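Side-chain contacts in chitin deacetylase (Bombyx mori, PDB 5ZNT), which hydrolyses the N-acetamido groups of N-acetylglucosamine residues in chitin, yielding chitosan and acetate with the help of a bound zinc ion: residues K73-V78 with F166-T171; T83-V88 with A125-I130; S102-H105 with F111-N114; L150-G153 with Q157-M160. All coordinates share one frame; numbering follows the deposited sequence.

Contact 1 of 4, residues K73-V78 with F166-T171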
loop_
_atom_site.group_PDB
_atom_site.type_symbol
_atom_site.label_atom_id
_atom_site.label_comp_id
_atom_site.label_asym_id
_atom_site.label_seq_id
_atom_site.Cartn_x
_atom_site.Cartn_y
_atom_site.Cartn_z
ATOM N N LYS A 73 1.539 -2.564 12.102
ATOM C CA LYS A 73 2.014 -3.122 10.841
ATOM C C LYS A 73 1.784 -2.123 9.718
ATOM O O LYS A 73 0.781 -1.404 9.707
ATOM C CB LYS A 73 1.310 -4.432 10.484
ATOM C CG LYS A 73 1.404 -5.537 11.553
ATOM C CD LYS A 73 2.871 -5.893 11.861
ATOM C CE LYS A 73 2.934 -7.239 12.611
ATOM N NZ LYS A 73 2.032 -7.222 13.814
ATOM N N ALA A 74 2.713 -2.112 8.755
ATOM C CA ALA A 74 2.657 -1.243 7.586
ATOM C C ALA A 74 2.764 -2.088 6.317
ATOM O O ALA A 74 3.007 -3.297 6.364
ATOM C CB ALA A 74 3.772 -0.170 7.643
ATOM N N THR A 75 2.556 -1.445 5.170
ATOM C CA THR A 75 2.604 -2.091 3.856
ATOM C C THR A 75 3.674 -1.401 3.018
ATOM O O THR A 75 3.703 -0.179 2.959
ATOM C CB THR A 75 1.243 -1.995 3.142
ATOM O OG1 THR A 75 0.207 -2.537 3.986
ATOM C CG2 THR A 75 1.254 -2.762 1.814
ATOM N N TYR A 76 4.540 -2.179 2.369
ATOM C CA TYR A 76 5.648 -1.651 1.580
ATOM C C TYR A 76 5.388 -1.974 0.118
ATOM O O TYR A 76 5.291 -3.152 -0.245
ATOM C CB TYR A 76 6.981 -2.258 2.015
ATOM C CG TYR A 76 7.395 -1.800 3.393
ATOM C CD1 TYR A 76 6.838 -2.371 4.531
ATOM C CD2 TYR A 76 8.320 -0.776 3.557
ATOM C CE1 TYR A 76 7.192 -1.940 5.804
ATOM C CE2 TYR A 76 8.703 -0.348 4.832
ATOM C CZ TYR A 76 8.145 -0.947 5.942
ATOM O OH TYR A 76 8.511 -0.524 7.185
ATOM N N PHE A 77 5.216 -0.938 -0.699
ATOM C CA PHE A 77 5.099 -1.118 -2.146
ATOM C C PHE A 77 6.507 -1.000 -2.719
ATOM O O PHE A 77 7.044 0.099 -2.866
ATOM C CB PHE A 77 4.135 -0.095 -2.749
ATOM C CG PHE A 77 2.697 -0.353 -2.376
ATOM C CD1 PHE A 77 1.951 -1.306 -3.059
ATOM C CD2 PHE A 77 2.114 0.327 -1.320
ATOM C CE1 PHE A 77 0.631 -1.563 -2.693
ATOM C CE2 PHE A 77 0.799 0.078 -0.963
ATOM C CZ PHE A 77 0.068 -0.864 -1.641
ATOM N N VAL A 78 7.103 -2.139 -3.045
ATOM C CA VAL A 78 8.547 -2.233 -3.257
ATOM C C VAL A 78 8.825 -2.197 -4.741
ATOM O O VAL A 78 8.221 -2.958 -5.505
ATOM C CB VAL A 78 9.109 -3.519 -2.619
ATOM C CG1 VAL A 78 10.633 -3.624 -2.878
ATOM C CG2 VAL A 78 8.820 -3.505 -1.091
ATOM N N PHE A 166 -3.448 -11.307 -8.566
ATOM C CA PHE A 166 -3.204 -10.316 -7.528
ATOM C C PHE A 166 -4.505 -10.083 -6.762
ATOM O O PHE A 166 -5.602 -10.248 -7.304
ATOM C CB PHE A 166 -2.688 -9.007 -8.135
ATOM C CG PHE A 166 -1.206 -9.031 -8.484
ATOM C CD1 PHE A 166 -0.239 -8.927 -7.486
ATOM C CD2 PHE A 166 -0.788 -9.174 -9.801
ATOM C CE1 PHE A 166 1.113 -8.953 -7.804
ATOM C CE2 PHE A 166 0.571 -9.192 -10.125
ATOM C CZ PHE A 166 1.519 -9.090 -9.122
ATOM N N LEU A 167 -4.384 -9.708 -5.487
ATOM C CA LEU A 167 -5.586 -9.506 -4.683
ATOM C C LEU A 167 -6.127 -8.090 -4.838
ATOM O O LEU A 167 -7.333 -7.888 -5.025
ATOM C CB LEU A 167 -5.292 -9.800 -3.215
ATOM C CG LEU A 167 -6.445 -9.562 -2.235
ATOM C CD1 LEU A 167 -7.623 -10.503 -2.565
ATOM C CD2 LEU A 167 -5.944 -9.733 -0.795
ATOM N N TYR A 168 -5.260 -7.089 -4.764
ATOM C CA TYR A 168 -5.769 -5.734 -4.762
ATOM C C TYR A 168 -4.814 -4.806 -5.471
ATOM O O TYR A 168 -3.604 -5.053 -5.552
ATOM C CB TYR A 168 -6.017 -5.210 -3.343
ATOM C CG TYR A 168 -4.754 -5.001 -2.529
ATOM C CD1 TYR A 168 -4.079 -3.780 -2.552
ATOM C CD2 TYR A 168 -4.230 -6.030 -1.758
ATOM C CE1 TYR A 168 -2.912 -3.586 -1.806
ATOM C CE2 TYR A 168 -3.058 -5.850 -1.017
ATOM C CZ TYR A 168 -2.418 -4.624 -1.041
ATOM O OH TYR A 168 -1.260 -4.439 -0.327
ATOM N N ASP A 169 -5.385 -3.712 -5.952
ATOM C CA ASP A 169 -4.659 -2.550 -6.410
ATOM C C ASP A 169 -4.838 -1.415 -5.408
ATOM O O ASP A 169 -5.879 -1.304 -4.750
ATOM C CB ASP A 169 -5.168 -2.116 -7.781
ATOM C CG ASP A 169 -4.580 -0.812 -8.214
ATOM O OD1 ASP A 169 -3.369 -0.788 -8.511
ATOM O OD2 ASP A 169 -5.301 0.204 -8.231
ATOM N N SER A 170 -3.806 -0.579 -5.278
ATOM C CA SER A 170 -3.901 0.683 -4.538
ATOM C C SER A 170 -3.197 1.743 -5.382
ATOM O O SER A 170 -2.132 2.264 -5.039
ATOM C CB SER A 170 -3.305 0.603 -3.131
ATOM O OG SER A 170 -3.616 1.803 -2.404
ATOM N N THR A 171 -3.806 2.049 -6.516
ATOM C CA THR A 171 -3.333 3.087 -7.425
ATOM C C THR A 171 -4.381 4.163 -7.696
ATOM O O THR A 171 -4.022 5.299 -8.010
ATOM C CB THR A 171 -2.916 2.454 -8.763
ATOM O OG1 THR A 171 -2.031 1.352 -8.520
ATOM C CG2 THR A 171 -2.258 3.470 -9.677
#

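Contact 2 of 4, residues T83-V88 with A125-I130. With NAG (2-acetamido-2-deoxy-beta-D-glucopyranose), chain B.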
loop_
_atom_site.group_PDB
_atom_site.type_symbol
_atom_site.label_atom_id
_atom_site.label_comp_id
_atom_site.label_asym_id
_atom_site.label_seq_id
_atom_site.Cartn_x
_atom_site.Cartn_y
_atom_site.Cartn_z
ATOM N N THR A 83 17.002 -2.349 -4.389
ATOM C CA THR A 83 16.372 -2.914 -3.210
ATOM C C THR A 83 17.256 -3.996 -2.602
ATOM O O THR A 83 17.963 -4.714 -3.312
ATOM C CB THR A 83 14.994 -3.453 -3.568
ATOM O OG1 THR A 83 14.112 -2.338 -3.598
ATOM C CG2 THR A 83 14.468 -4.504 -2.558
ATOM N N ASN A 84 17.260 -4.049 -1.277
ATOM C CA ASN A 84 17.976 -5.052 -0.497
ATOM C C ASN A 84 16.966 -6.137 -0.138
ATOM O O ASN A 84 16.077 -5.912 0.690
ATOM C CB ASN A 84 18.580 -4.354 0.712
ATOM C CG ASN A 84 19.216 -5.288 1.713
ATOM O OD1 ASN A 84 18.935 -6.492 1.785
ATOM N ND2 ASN A 84 20.093 -4.710 2.513
ATOM N N TYR A 85 17.072 -7.304 -0.785
ATOM C CA TYR A 85 16.041 -8.319 -0.608
ATOM C C TYR A 85 16.154 -9.089 0.702
ATOM O O TYR A 85 15.155 -9.688 1.122
ATOM C CB TYR A 85 16.023 -9.274 -1.809
ATOM C CG TYR A 85 15.401 -8.540 -2.976
ATOM C CD1 TYR A 85 14.004 -8.478 -3.122
ATOM C CD2 TYR A 85 16.200 -7.824 -3.867
ATOM C CE1 TYR A 85 13.431 -7.773 -4.168
ATOM C CE2 TYR A 85 15.647 -7.113 -4.912
ATOM C CZ TYR A 85 14.267 -7.063 -5.039
ATOM O OH TYR A 85 13.753 -6.341 -6.064
ATOM N N SER A 86 17.319 -9.071 1.364
ATOM C CA SER A 86 17.387 -9.561 2.745
ATOM C C SER A 86 16.567 -8.677 3.664
ATOM O O SER A 86 15.948 -9.164 4.617
ATOM C CB SER A 86 18.830 -9.578 3.244
ATOM O OG SER A 86 19.561 -10.512 2.491
ATOM N N ALA A 87 16.599 -7.364 3.418
ATOM C CA ALA A 87 15.821 -6.433 4.228
ATOM C C ALA A 87 14.334 -6.598 3.968
ATOM O O ALA A 87 13.527 -6.537 4.907
ATOM C CB ALA A 87 16.269 -4.993 3.953
ATOM N N VAL A 88 13.950 -6.769 2.693
ATOM C CA VAL A 88 12.562 -7.070 2.361
ATOM C C VAL A 88 12.115 -8.322 3.116
ATOM O O VAL A 88 11.031 -8.366 3.705
ATOM C CB VAL A 88 12.408 -7.243 0.830
ATOM C CG1 VAL A 88 11.071 -7.821 0.481
ATOM C CG2 VAL A 88 12.606 -5.884 0.070
ATOM N N ALA A 125 3.905 -8.667 -12.247
ATOM C CA ALA A 125 4.121 -10.082 -11.958
ATOM C C ALA A 125 5.611 -10.406 -11.929
ATOM O O ALA A 125 6.044 -11.250 -11.140
ATOM C CB ALA A 125 3.403 -10.965 -12.980
ATOM N N GLY A 126 6.402 -9.747 -12.778
ATOM C CA GLY A 126 7.845 -9.910 -12.710
ATOM C C GLY A 126 8.414 -9.487 -11.372
ATOM O O GLY A 126 9.235 -10.189 -10.782
ATOM N N MET A 127 7.974 -8.329 -10.861
ATOM C CA MET A 127 8.473 -7.881 -9.566
ATOM C C MET A 127 8.065 -8.854 -8.467
ATOM O O MET A 127 8.848 -9.112 -7.541
ATOM C CB MET A 127 7.962 -6.471 -9.239
ATOM C CG MET A 127 8.457 -5.921 -7.895
ATOM S SD MET A 127 10.287 -5.971 -7.732
ATOM C CE MET A 127 10.531 -5.412 -6.042
ATOM N N ARG A 128 6.851 -9.411 -8.550
ATOM C CA ARG A 128 6.467 -10.453 -7.591
ATOM C C ARG A 128 7.423 -11.647 -7.648
ATOM O O ARG A 128 7.787 -12.217 -6.609
ATOM C CB ARG A 128 5.023 -10.911 -7.840
ATOM C CG ARG A 128 4.554 -12.040 -6.866
ATOM C CD ARG A 128 3.052 -12.388 -7.073
ATOM N NE ARG A 128 2.804 -12.821 -8.440
ATOM C CZ ARG A 128 1.593 -12.958 -8.968
ATOM N NH1 ARG A 128 0.522 -12.699 -8.234
ATOM N NH2 ARG A 128 1.455 -13.353 -10.226
ATOM N N VAL A 129 7.835 -12.047 -8.850
ATOM C CA VAL A 129 8.786 -13.161 -8.969
ATOM C C VAL A 129 10.112 -12.816 -8.291
ATOM O O VAL A 129 10.689 -13.634 -7.560
ATOM C CB VAL A 129 8.992 -13.516 -10.454
ATOM C CG1 VAL A 129 10.299 -14.316 -10.668
ATOM C CG2 VAL A 129 7.777 -14.274 -11.009
ATOM N N ILE A 130 10.621 -11.605 -8.530
ATOM C CA ILE A 130 11.879 -11.186 -7.913
ATOM C C ILE A 130 11.789 -11.268 -6.399
ATOM O O ILE A 130 12.670 -11.834 -5.727
ATOM C CB ILE A 130 12.250 -9.762 -8.374
ATOM C CG1 ILE A 130 12.429 -9.730 -9.896
ATOM C CG2 ILE A 130 13.533 -9.278 -7.663
ATOM C CD1 ILE A 130 12.737 -8.319 -10.443
HETATM C C1 NAG B . 20.748 -5.434 3.553
HETATM C C2 NAG B . 21.889 -4.709 4.238
HETATM C C3 NAG B . 22.442 -5.584 5.363
HETATM C C4 NAG B . 21.321 -6.049 6.292
HETATM C C5 NAG B . 20.147 -6.605 5.490
HETATM C C6 NAG B . 18.929 -6.898 6.335
HETATM C C7 NAG B . 22.887 -3.275 2.498
HETATM C C8 NAG B . 24.119 -3.018 1.682
HETATM N N2 NAG B . 22.948 -4.326 3.321
HETATM O O3 NAG B . 23.420 -4.824 6.059
HETATM O O4 NAG B . 21.720 -7.194 7.035
HETATM O O5 NAG B . 19.746 -5.679 4.478
HETATM O O6 NAG B . 18.550 -5.753 7.087
HETATM O O7 NAG B . 21.867 -2.578 2.392
#

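Contact 3 of 4, residues S102-H105 with F111-N114. With ZN (zinc ion), chain C.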
loop_
_atom_site.group_PDB
_atom_site.type_symbol
_atom_site.label_atom_id
_atom_site.label_comp_id
_atom_site.label_asym_id
_atom_site.label_seq_id
_atom_site.Cartn_x
_atom_site.Cartn_y
_atom_site.Cartn_z
ATOM N N SER A 102 6.519 -2.328 -9.185
ATOM C CA SER A 102 7.127 -2.541 -10.506
ATOM C C SER A 102 8.636 -2.830 -10.466
ATOM O O SER A 102 9.317 -2.575 -9.468
ATOM C CB SER A 102 6.870 -1.370 -11.467
ATOM O OG SER A 102 7.861 -0.380 -11.324
ATOM N N ILE A 103 9.151 -3.377 -11.565
ATOM C CA ILE A 103 10.590 -3.611 -11.709
ATOM C C ILE A 103 11.317 -2.315 -12.050
ATOM O O ILE A 103 12.287 -1.933 -11.387
ATOM C CB ILE A 103 10.841 -4.682 -12.788
ATOM C CG1 ILE A 103 10.387 -6.056 -12.275
ATOM C CG2 ILE A 103 12.347 -4.656 -13.227
ATOM C CD1 ILE A 103 10.511 -7.189 -13.324
ATOM N N THR A 104 10.855 -1.609 -13.078
ATOM C CA THR A 104 11.624 -0.488 -13.608
ATOM C C THR A 104 11.302 0.853 -12.962
ATOM O O THR A 104 12.147 1.754 -13.017
ATOM C CB THR A 104 11.410 -0.321 -15.124
ATOM O OG1 THR A 104 10.094 0.192 -15.363
ATOM C CG2 THR A 104 11.580 -1.653 -15.872
ATOM N N HIS A 105 10.113 1.026 -12.383
ATOM C CA HIS A 105 9.657 2.354 -11.942
ATOM C C HIS A 105 9.852 3.391 -13.059
ATOM O O HIS A 105 10.256 4.533 -12.817
ATOM C CB HIS A 105 10.372 2.789 -10.656
ATOM C CG HIS A 105 9.564 3.715 -9.797
ATOM N ND1 HIS A 105 9.451 5.071 -10.051
ATOM C CD2 HIS A 105 8.834 3.481 -8.680
ATOM C CE1 HIS A 105 8.700 5.629 -9.117
ATOM N NE2 HIS A 105 8.296 4.681 -8.286
ATOM N N PHE A 111 3.996 5.805 -20.613
ATOM C CA PHE A 111 4.170 4.357 -20.718
ATOM C C PHE A 111 3.119 3.627 -19.893
ATOM O O PHE A 111 2.434 2.733 -20.396
ATOM C CB PHE A 111 5.575 3.934 -20.279
ATOM C CG PHE A 111 5.660 2.476 -19.890
ATOM C CD1 PHE A 111 5.774 1.494 -20.868
ATOM C CD2 PHE A 111 5.590 2.088 -18.551
ATOM C CE1 PHE A 111 5.822 0.153 -20.524
ATOM C CE2 PHE A 111 5.638 0.756 -18.198
ATOM C CZ PHE A 111 5.761 -0.223 -19.180
ATOM N N TRP A 112 2.956 4.020 -18.624
ATOM C CA TRP A 112 2.012 3.324 -17.746
ATOM C C TRP A 112 0.570 3.489 -18.227
ATOM O O TRP A 112 -0.206 2.523 -18.249
ATOM C CB TRP A 112 2.164 3.838 -16.313
ATOM C CG TRP A 112 3.521 3.537 -15.749
ATOM C CD1 TRP A 112 4.557 4.406 -15.583
ATOM C CD2 TRP A 112 3.994 2.259 -15.316
ATOM N NE1 TRP A 112 5.645 3.754 -15.062
ATOM C CE2 TRP A 112 5.328 2.429 -14.890
ATOM C CE3 TRP A 112 3.418 0.988 -15.253
ATOM C CZ2 TRP A 112 6.101 1.372 -14.392
ATOM C CZ3 TRP A 112 4.181 -0.067 -14.742
ATOM C CH2 TRP A 112 5.508 0.130 -14.337
ATOM N N SER A 113 0.184 4.710 -18.589
ATOM C CA SER A 113 -1.218 4.951 -18.908
ATOM C C SER A 113 -1.630 4.286 -20.219
ATOM O O SER A 113 -2.830 4.099 -20.449
ATOM C CB SER A 113 -1.491 6.460 -18.944
ATOM O OG SER A 113 -1.382 7.031 -17.638
ATOM N N ASN A 114 -0.661 3.884 -21.047
ATOM C CA ASN A 114 -0.896 3.255 -22.342
ATOM C C ASN A 114 -0.275 1.851 -22.449
ATOM O O ASN A 114 -0.170 1.309 -23.553
ATOM C CB ASN A 114 -0.344 4.159 -23.449
ATOM C CG ASN A 114 -1.046 3.966 -24.778
ATOM O OD1 ASN A 114 -2.213 3.568 -24.824
ATOM N ND2 ASN A 114 -0.341 4.258 -25.872
HETATM ZN ZN ZN C . 7.288 5.164 -6.515
HETATM O O HOH W 1 5.637 6.063 -5.197
HETATM O O HOH W 2 5.560 6.250 -7.583
HETATM O O HOH W 3 8.242 7.077 -6.286
#

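Contact 4 of 4, residues L150-G153 with Q157-M160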
loop_
_atom_site.group_PDB
_atom_site.type_symbol
_atom_site.label_atom_id
_atom_site.label_comp_id
_atom_site.label_asym_id
_atom_site.label_seq_id
_atom_site.Cartn_x
_atom_site.Cartn_y
_atom_site.Cartn_z
ATOM N N LEU A 150 1.402 6.731 -9.522
ATOM C CA LEU A 150 -0.036 6.491 -9.413
ATOM C C LEU A 150 -0.717 6.567 -10.782
ATOM O O LEU A 150 -1.827 7.091 -10.923
ATOM C CB LEU A 150 -0.686 7.465 -8.418
ATOM C CG LEU A 150 -0.075 7.474 -6.997
ATOM C CD1 LEU A 150 -0.843 8.423 -6.073
ATOM C CD2 LEU A 150 -0.128 6.066 -6.403
ATOM N N ARG A 151 -0.053 6.024 -11.807
ATOM C CA ARG A 151 -0.629 5.996 -13.150
ATOM C C ARG A 151 -1.475 4.740 -13.296
ATOM O O ARG A 151 -0.943 3.629 -13.414
ATOM C CB ARG A 151 0.459 6.040 -14.219
ATOM C CG ARG A 151 1.375 7.249 -14.171
ATOM C CD ARG A 151 0.601 8.560 -14.107
ATOM N NE ARG A 151 -0.253 8.765 -15.277
ATOM C CZ ARG A 151 -1.070 9.805 -15.414
ATOM N NH1 ARG A 151 -1.142 10.720 -14.450
ATOM N NH2 ARG A 151 -1.830 9.924 -16.499
ATOM N N VAL A 152 -2.796 4.909 -13.309
ATOM C CA VAL A 152 -3.689 3.779 -13.497
ATOM C C VAL A 152 -3.612 3.306 -14.943
ATOM O O VAL A 152 -3.488 4.118 -15.871
ATOM C CB VAL A 152 -5.125 4.176 -13.122
ATOM C CG1 VAL A 152 -6.011 2.947 -13.108
ATOM C CG2 VAL A 152 -5.108 4.878 -11.768
ATOM N N GLY A 153 -3.681 1.985 -15.140
ATOM C CA GLY A 153 -3.553 1.406 -16.474
ATOM C C GLY A 153 -4.862 1.001 -17.139
ATOM O O GLY A 153 -4.937 -0.060 -17.773
ATOM N N GLN A 157 -4.366 -2.749 -16.884
ATOM C CA GLN A 157 -3.770 -3.041 -15.579
ATOM C C GLN A 157 -4.588 -4.081 -14.838
ATOM O O GLN A 157 -4.048 -5.052 -14.296
ATOM C CB GLN A 157 -3.648 -1.768 -14.740
ATOM C CG GLN A 157 -3.190 -2.066 -13.279
ATOM C CD GLN A 157 -3.116 -0.830 -12.400
ATOM O OE1 GLN A 157 -3.361 0.284 -12.863
ATOM N NE2 GLN A 157 -2.777 -1.024 -11.112
ATOM N N PHE A 158 -5.918 -3.915 -14.840
ATOM C CA PHE A 158 -6.762 -4.786 -14.043
ATOM C C PHE A 158 -6.997 -6.122 -14.722
ATOM O O PHE A 158 -7.118 -7.136 -14.028
ATOM C CB PHE A 158 -8.074 -4.055 -13.707
ATOM C CG PHE A 158 -7.871 -2.942 -12.732
ATOM C CD1 PHE A 158 -7.339 -1.731 -13.144
ATOM C CD2 PHE A 158 -8.113 -3.141 -11.376
ATOM C CE1 PHE A 158 -7.095 -0.719 -12.243
ATOM C CE2 PHE A 158 -7.869 -2.133 -10.464
ATOM C CZ PHE A 158 -7.371 -0.921 -10.896
ATOM N N THR A 159 -7.035 -6.162 -16.064
ATOM C CA THR A 159 -7.008 -7.453 -16.743
ATOM C C THR A 159 -5.764 -8.245 -16.336
ATOM O O THR A 159 -5.849 -9.424 -15.977
ATOM C CB THR A 159 -7.053 -7.259 -18.264
ATOM O OG1 THR A 159 -8.247 -6.544 -18.623
ATOM C CG2 THR A 159 -7.037 -8.621 -18.977
ATOM N N MET A 160 -4.600 -7.593 -16.359
ATOM C CA MET A 160 -3.386 -8.262 -15.895
ATOM C C MET A 160 -3.562 -8.773 -14.471
ATOM O O MET A 160 -3.259 -9.932 -14.170
ATOM C CB MET A 160 -2.188 -7.307 -15.982
ATOM C CG MET A 160 -0.858 -7.913 -15.475
ATOM S SD MET A 160 -0.668 -7.856 -13.673
ATOM C CE MET A 160 -0.452 -6.104 -13.372
#

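Contact 1 of 4, residues K73-V78 with F166-T171
Tyr168 reaches from strand 168-169 toward strand 75-78, where its hydroxyl end meets the apolar parts of Thr75 and Phe77. These contacts are van der Waals in kind. The methyl carbon Thr75 CG2 approaches Tyr168 OH from strand 75-78 at 3.7 Å. Phe77 CZ lies at the edge of the tyrosine ring, near its plane, 4.0 Å from Tyr168 CE1, and the same CZ is 4.0 Å from Ser170 CB. The phenylalanine is thus touched by two residues of 166-171 at its far end. Tyr168 CG stands between its own backbone N and carbonyl carbon (chi1 68°), a crowded position that sends the ring toward the other strand.

Hydrogen bonding runs to neighbours or within one segment, not across. Tyr168 OH is bonded to Glu97, Thr75 OG1 to the backbone N of Met303, and Ser170 OG to the carbonyl of Met211, so the three polar ends buried here have partners. Within 166-171, Asp169 grips Thr171 twice. Thr171 OG1 donates to Asp169 OD1 on its syn side at 2.5 Å, and Thr171 N reaches Asp169 OD2 from above the carboxylate plane at 2.9 Å, an Asx turn.

Helix 303-311 adds Met303 against Phe77, Tyr168 and Ser170, while Phe77 lies close to the zinc ligand His101. Van der Waals contacts, some to the phenol oxygen, with these three hydroxyls hydrogen-bonded to residues outside the two segments, imply a buried, mostly apolar seam between two sheets of the deacetylase domain.

Contact 2 of 4, residues T83-V88 with A125-I130
Tyr85, in the first turn of helix 85-93, reaches across to Met127 and Ile130 of helix 117-134. Its CB points toward that helix, and CG stands anti to the carbonyl carbon (chi1 -74°), which carries the ring toward Met127 and Ile130. One ring face is covered by Thr83 CG2, 3.5 Å above the plane and over the centre. Farther out, Tyr85 CE1 lies 4.2 Å from Met127 CE, which comes in at the ring edge, near its plane. Tyr85 CZ lies 3.5 Å from Ile130 CG2, the branch methyl, which approaches the ring obliquely. At the tip, Tyr85 OH has Met127 CE at 3.4 Å and Ile130 CG2 equally near, and it hydrogen-bonds to His80 ND1. The Met127 chain bends at chi2 (54°), bringing its methyl to the phenol. A phenylalanine here, without the hydroxyl, would probably leave His80 ND1 without its mate and open a gap between the methionine and isoleucine methyls.

Just before the helix, Asn84 is the N-cap: Ala87 N donates to Asn84 OD1 at 3.0 Å, from above the carbonyl plane. Its amide nitrogen ND2 is joined covalently to C1 of the N-acetylglucosamine, whose O5 lies 3.6 Å from Ala87 CB. One asparagine therefore both caps the helix and carries the glycan. The chemistry implies a start of helix 85-93 with two characters: sugar-bearing and polar at Asn84, and at Tyr85 a phenol wedged among methyls, its hydroxyl hydrogen-bonded to His80.

Contact 3 of 4, residues S102-H105 with F111-N114
Ser102 touches Trp112 in a partly buried van der Waals contact, joining the zinc-binding loop after strand 97-100 to the short helix 109-113. Trp112 brings the far corner of its benzene ring: CH2 lies 3.5 Å from Ser102 CB, in an oblique approach. Thr104 OG1 stands more loosely at 4.3 Å from Trp112 CZ2, its hydroxyl hydrogen-bonded to Glu123 and to Asn106 N, and His105 CA comes to the indole edge. The tryptophan is fixed at its other parts as well. Phe111 CE2 sits over the centre of one indole face, 3.5 Å above the plane, and Trp112 NE1 is hydrogen-bonded to the carbonyl of Asn106.

Inside the loop, Ser102 OG lies between the backbone N and the carbonyl carbon (chi1 87°), turned back over the chain to accept from His105 N at 2.9 Å. This ST motif folds the turn that presents His105. Losing that hydroxyl, with an alanine here, would probably leave His105 N without its acceptor and give the turn that carries the zinc ligand more freedom to shift.

The CB of His105 is directed away from 111-114, and its ring goes to the metal. His105 NE2 binds the zinc ion at 2.1 Å; three waters complete the shell with His101 and Asp46, the nearest of them water 3, 2.1 Å from the zinc ion. Two histidines four residues apart, the serine following the first, match the His-Ser/Thr-X-X-His motif of carbohydrate esterase family 4, here backed by an aromatic helix residue behind its turn.

Contact 4 of 4, residues L150-G153 with Q157-M160
Gln157 reaches with an extended side chain to Gly153, the residue just before helix 154-163. Its CG is anti to the backbone N (chi1 173°) and the chain runs on straight, so that the amide comes alongside the preceding loop. Gln157 OE1 accepts from Gly153 N at 2.9 Å, with the donor in the carbonyl plane and an N-H...O angle of 158°. Gln157 N donates to Gly153 O at 2.9 Å, the first main-chain bond of the helix. A beta carbon on Gly153 would fall 2.7 Å from Gln157 CB, a clash that the glycine avoids.

Val152 supplies the apolar part. CG1, the branch anti to its backbone N, lies 3.8 Å from Gln157 OE1, the two side chains crossing at about a right angle. Phe158 CG is anti to the carbonyl carbon (chi1 -70°), which brings CE1 to the same methyl, Val152 CG1, at 3.9 Å, in the ring plane at its edge. Arg151 leads away, its guanidinium bonded to the carbonyl of Asn197 and its NE to Ser113.

Side-chain and main-chain bonds together tie the helix start to the loop that follows the Arg-X-Pro-Tyr motif of family 4 esterases.

Overall arrangement
Contacts 2 to 4 and strand 75-78 of contact 1 fall in the polysaccharide deacetylase family region. Along the chain, contact 3 is nested within the loop closed by contact 2, contact 4 follows, and contact 1 encloses all three. Contact 1, about 3 Å from the chain's centre, joins the parallel sheet to the mixed one. Contact 2, centred about 14 Å from it, joins helices 85-93 and 117-134; Val78 O packs on Met127 CE. Asp169 and Thr171 pack against contact 4, at Gln157 and Phe158. Contacts 3 and 4, centres about 9 Å apart, meet through Ser113 and Arg151. Contact 3 supplies zinc ligand His105; the nearest side-chain atoms of Phe77 and Arg151 lie about 7 and 10 Å from the zinc ion.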